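Local structure of myosin-4 (Saccharomyces cerevisiae, 3MMI) at residues A[197-202]-A[210-215]. The protein works in the mRNA localization machinery as a class V myosin motor, recruited through SHE3 to transcripts such as ASH1 mRNA, the part here being its globular tail. Numbering follows the deposited sequence.
Sequences EFDAVL and SMHTKI
Leu202 lays its CB over one face of the His212 imidazole, 3.8 Å from the ring centroid, a CH-pi contact displaced toward CE1. The same ring meets Asp199 at its edge: NE2 donates to Asp199 OD1 over 2.9 Å, with an N-H...O angle of 154°. OD1 lies near the imidazole plane, while the carboxylate as a whole is turned 58° from it, and the proton reaches OD1 from above the carboxylate plane. With CG anti to the backbone N (chi1 -163°), His212 stretches across to helix 185-204 from helix 209-234. Deeper in, Phe198 CZ presses on Ile215 CG2 at 3.4 Å, and Leu202 CD1 reaches Ile215 CD1 at 4.2 Å. Leu202 CD2 also sits over a face of the Phe198 ring, so this leucine is wedged between the two aromatic residues. Phe160 and Ile102 carry the apolar cluster on into the neighbouring helices, while the Phe216 ring meets His212. A leucine in place of His212 would probably leave Asp199 OD1 without this donor and Leu202 without its flat partner. The two helices, joined by a short connection, form a helical hairpin of the Dilute region, with segments 197-202 and 210-215 running nearly antiparallel, in which one polar link borders a greasy core; the nearby carboxylate would probably favour a protonated imidazole.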
ATOM      1  N   GLU A 197      13.707  -7.172  -8.467  1.00 23.05           N
ATOM      2  CA  GLU A 197      14.187  -7.742  -7.237  1.00 24.49           C
ATOM      3  C   GLU A 197      13.089  -7.808  -6.184  1.00 26.61           C
ATOM      4  O   GLU A 197      13.043  -8.736  -5.391  1.00 27.25           O
ATOM      5  CB  GLU A 197      15.442  -6.990  -6.743  1.00 24.77           C
ATOM      6  CG  GLU A 197      16.669  -7.311  -7.648  1.00 30.44           C
ATOM      7  CD  GLU A 197      17.942  -6.522  -7.316  1.00 32.65           C
ATOM      8  OE1 GLU A 197      17.980  -5.802  -6.283  1.00 35.12           O
ATOM      9  OE2 GLU A 197      18.879  -6.596  -8.096  1.00 26.21           O
ATOM     10  N   PHE A 198      12.164  -6.833  -6.192  1.00 25.63           N
ATOM     11  CA  PHE A 198      10.985  -6.878  -5.335  1.00 23.92           C
ATOM     12  C   PHE A 198      10.167  -8.058  -5.744  1.00 25.36           C
ATOM     13  O   PHE A 198       9.672  -8.858  -4.923  1.00 25.88           O
ATOM     14  CB  PHE A 198      10.161  -5.587  -5.537  1.00 25.23           C
ATOM     15  CG  PHE A 198       9.029  -5.419  -4.599  1.00 23.64           C
ATOM     16  CD1 PHE A 198       8.961  -6.144  -3.406  1.00 24.16           C
ATOM     17  CD2 PHE A 198       8.072  -4.436  -4.837  1.00 24.81           C
ATOM     18  CE1 PHE A 198       7.941  -5.943  -2.482  1.00 27.26           C
ATOM     19  CE2 PHE A 198       7.015  -4.306  -3.970  1.00 22.13           C
ATOM     20  CZ  PHE A 198       6.969  -5.020  -2.770  1.00 21.72           C
ATOM     21  N   ASP A 199       9.995  -8.198  -7.040  1.00 25.24           N
ATOM     22  CA  ASP A 199       9.246  -9.310  -7.565  1.00 26.86           C
ATOM     23  C   ASP A 199       9.832 -10.721  -7.250  1.00 28.90           C
ATOM     24  O   ASP A 199       9.091 -11.678  -6.997  1.00 27.23           O
ATOM     25  CB  ASP A 199       9.143  -9.153  -9.077  1.00 26.77           C
ATOM     26  CG  ASP A 199       8.279 -10.257  -9.731  1.00 34.85           C
ATOM     27  OD1 ASP A 199       7.045 -10.097  -9.864  1.00 32.01           O
ATOM     28  OD2 ASP A 199       8.823 -11.339 -10.072  1.00 44.10           O
ATOM     29  N   ALA A 200      11.169 -10.847  -7.224  1.00 31.16           N
ATOM     30  CA  ALA A 200      11.817 -12.172  -6.864  1.00 30.36           C
ATOM     31  C   ALA A 200      11.555 -12.581  -5.453  1.00 28.72           C
ATOM     32  O   ALA A 200      11.331 -13.743  -5.188  1.00 29.35           O
ATOM     33  CB  ALA A 200      13.363 -12.109  -7.101  1.00 28.72           C
ATOM     34  N   VAL A 201      11.720 -11.636  -4.516  1.00 29.94           N
ATOM     35  CA  VAL A 201      11.484 -11.887  -3.101  1.00 28.81           C
ATOM     36  C   VAL A 201      10.010 -12.293  -2.892  1.00 29.19           C
ATOM     37  O   VAL A 201       9.714 -13.291  -2.304  1.00 28.73           O
ATOM     38  CB  VAL A 201      11.780 -10.668  -2.320  1.00 30.73           C
ATOM     39  CG1 VAL A 201      11.434 -10.925  -0.847  1.00 30.80           C
ATOM     40  CG2 VAL A 201      13.237 -10.216  -2.504  1.00 29.81           C
ATOM     41  N   LEU A 202       9.086 -11.563  -3.519  1.00 30.40           N
ATOM     42  CA  LEU A 202       7.678 -11.960  -3.451  1.00 31.11           C
ATOM     43  C   LEU A 202       7.509 -13.454  -3.853  1.00 31.32           C
ATOM     44  O   LEU A 202       6.864 -14.244  -3.125  1.00 26.96           O
ATOM     45  CB  LEU A 202       6.840 -11.051  -4.347  1.00 31.48           C
ATOM     46  CG  LEU A 202       6.102  -9.850  -3.754  1.00 34.67           C
ATOM     47  CD1 LEU A 202       6.408  -9.514  -2.383  1.00 33.15           C
ATOM     48  CD2 LEU A 202       6.230  -8.632  -4.752  1.00 33.80           C
ATOM     49  N   SER A 210      -2.712 -13.592  -5.986  1.00 31.60           N
ATOM     50  CA  SER A 210      -3.590 -12.503  -5.804  1.00 30.84           C
ATOM     51  C   SER A 210      -3.055 -11.481  -4.809  1.00 29.53           C
ATOM     52  O   SER A 210      -3.402 -10.331  -4.957  1.00 32.58           O
ATOM     53  CB  SER A 210      -4.934 -13.017  -5.318  1.00 31.08           C
ATOM     54  OG  SER A 210      -4.705 -13.692  -4.070  1.00 33.83           O
ATOM     55  N   MET A 211      -2.221 -11.839  -3.838  1.00 26.39           N
ATOM     56  CA  MET A 211      -1.604 -10.822  -3.030  1.00 26.53           C
ATOM     57  C   MET A 211      -0.409 -10.138  -3.715  1.00 27.47           C
ATOM     58  O   MET A 211      -0.046  -8.987  -3.419  1.00 29.28           O
ATOM     59  CB  MET A 211      -1.244 -11.433  -1.686  1.00 26.51           C
ATOM     60  CG  MET A 211      -0.885 -10.444  -0.590  1.00 36.28           C
ATOM     61  SD  MET A 211      -2.151  -9.192  -0.082  1.00 41.71           S
ATOM     62  CE  MET A 211      -3.609 -10.159  -0.051  1.00 41.96           C
ATOM     63  N   HIS A 212       0.264 -10.873  -4.606  1.00 29.40           N
ATOM     64  CA  HIS A 212       1.433 -10.375  -5.370  1.00 28.49           C
ATOM     65  C   HIS A 212       1.026  -9.217  -6.268  1.00 25.41           C
ATOM     66  O   HIS A 212       1.598  -8.139  -6.249  1.00 24.08           O
ATOM     67  CB  HIS A 212       1.899 -11.509  -6.259  1.00 30.99           C
ATOM     68  CG  HIS A 212       3.282 -11.362  -6.799  1.00 31.95           C
ATOM     69  ND1 HIS A 212       4.210 -12.376  -6.696  1.00 36.01           N
ATOM     70  CD2 HIS A 212       3.863 -10.386  -7.550  1.00 35.11           C
ATOM     71  CE1 HIS A 212       5.302 -12.037  -7.366  1.00 36.78           C
ATOM     72  NE2 HIS A 212       5.127 -10.825  -7.880  1.00 34.90           N
ATOM     73  N   THR A 213      -0.051  -9.436  -6.991  1.00 26.38           N
ATOM     74  CA  THR A 213      -0.673  -8.378  -7.778  1.00 27.48           C
ATOM     75  C   THR A 213      -1.244  -7.258  -6.936  1.00 27.21           C
ATOM     76  O   THR A 213      -1.087  -6.077  -7.283  1.00 28.08           O
ATOM     77  CB  THR A 213      -1.829  -8.903  -8.752  1.00 30.01           C
ATOM     78  OG1 THR A 213      -2.923  -9.462  -7.975  1.00 40.61           O
ATOM     79  CG2 THR A 213      -1.298  -9.997  -9.592  1.00 25.27           C
ATOM     80  N   LYS A 214      -1.857  -7.572  -5.797  1.00 25.73           N
ATOM     81  CA  LYS A 214      -2.304  -6.449  -4.915  1.00 24.73           C
ATOM     82  C   LYS A 214      -1.102  -5.573  -4.475  1.00 22.33           C
ATOM     83  O   LYS A 214      -1.168  -4.346  -4.497  1.00 21.75           O
ATOM     84  CB  LYS A 214      -3.160  -6.967  -3.725  1.00 23.00           C
ATOM     85  CG  LYS A 214      -3.351  -6.008  -2.685  1.00 25.68           C
ATOM     86  CD  LYS A 214      -4.452  -6.366  -1.701  1.00 26.62           C
ATOM     87  CE  LYS A 214      -5.257  -5.100  -1.360  1.00 23.82           C
ATOM     88  NZ  LYS A 214      -4.469  -4.128  -0.719  1.00 25.56           N
ATOM     89  N   ILE A 215      -0.028  -6.226  -4.014  1.00 22.93           N
ATOM     90  CA  ILE A 215       1.190  -5.505  -3.578  1.00 19.82           C
ATOM     91  C   ILE A 215       1.688  -4.545  -4.699  1.00 18.71           C
ATOM     92  O   ILE A 215       2.092  -3.395  -4.430  1.00 18.07           O
ATOM     93  CB  ILE A 215       2.294  -6.438  -3.080  1.00 19.44           C
ATOM     94  CG1 ILE A 215       1.899  -7.075  -1.745  1.00 22.65           C
ATOM     95  CG2 ILE A 215       3.601  -5.578  -2.849  1.00 21.93           C
ATOM     96  CD1 ILE A 215       2.559  -8.225  -1.318  1.00 19.90           C
TER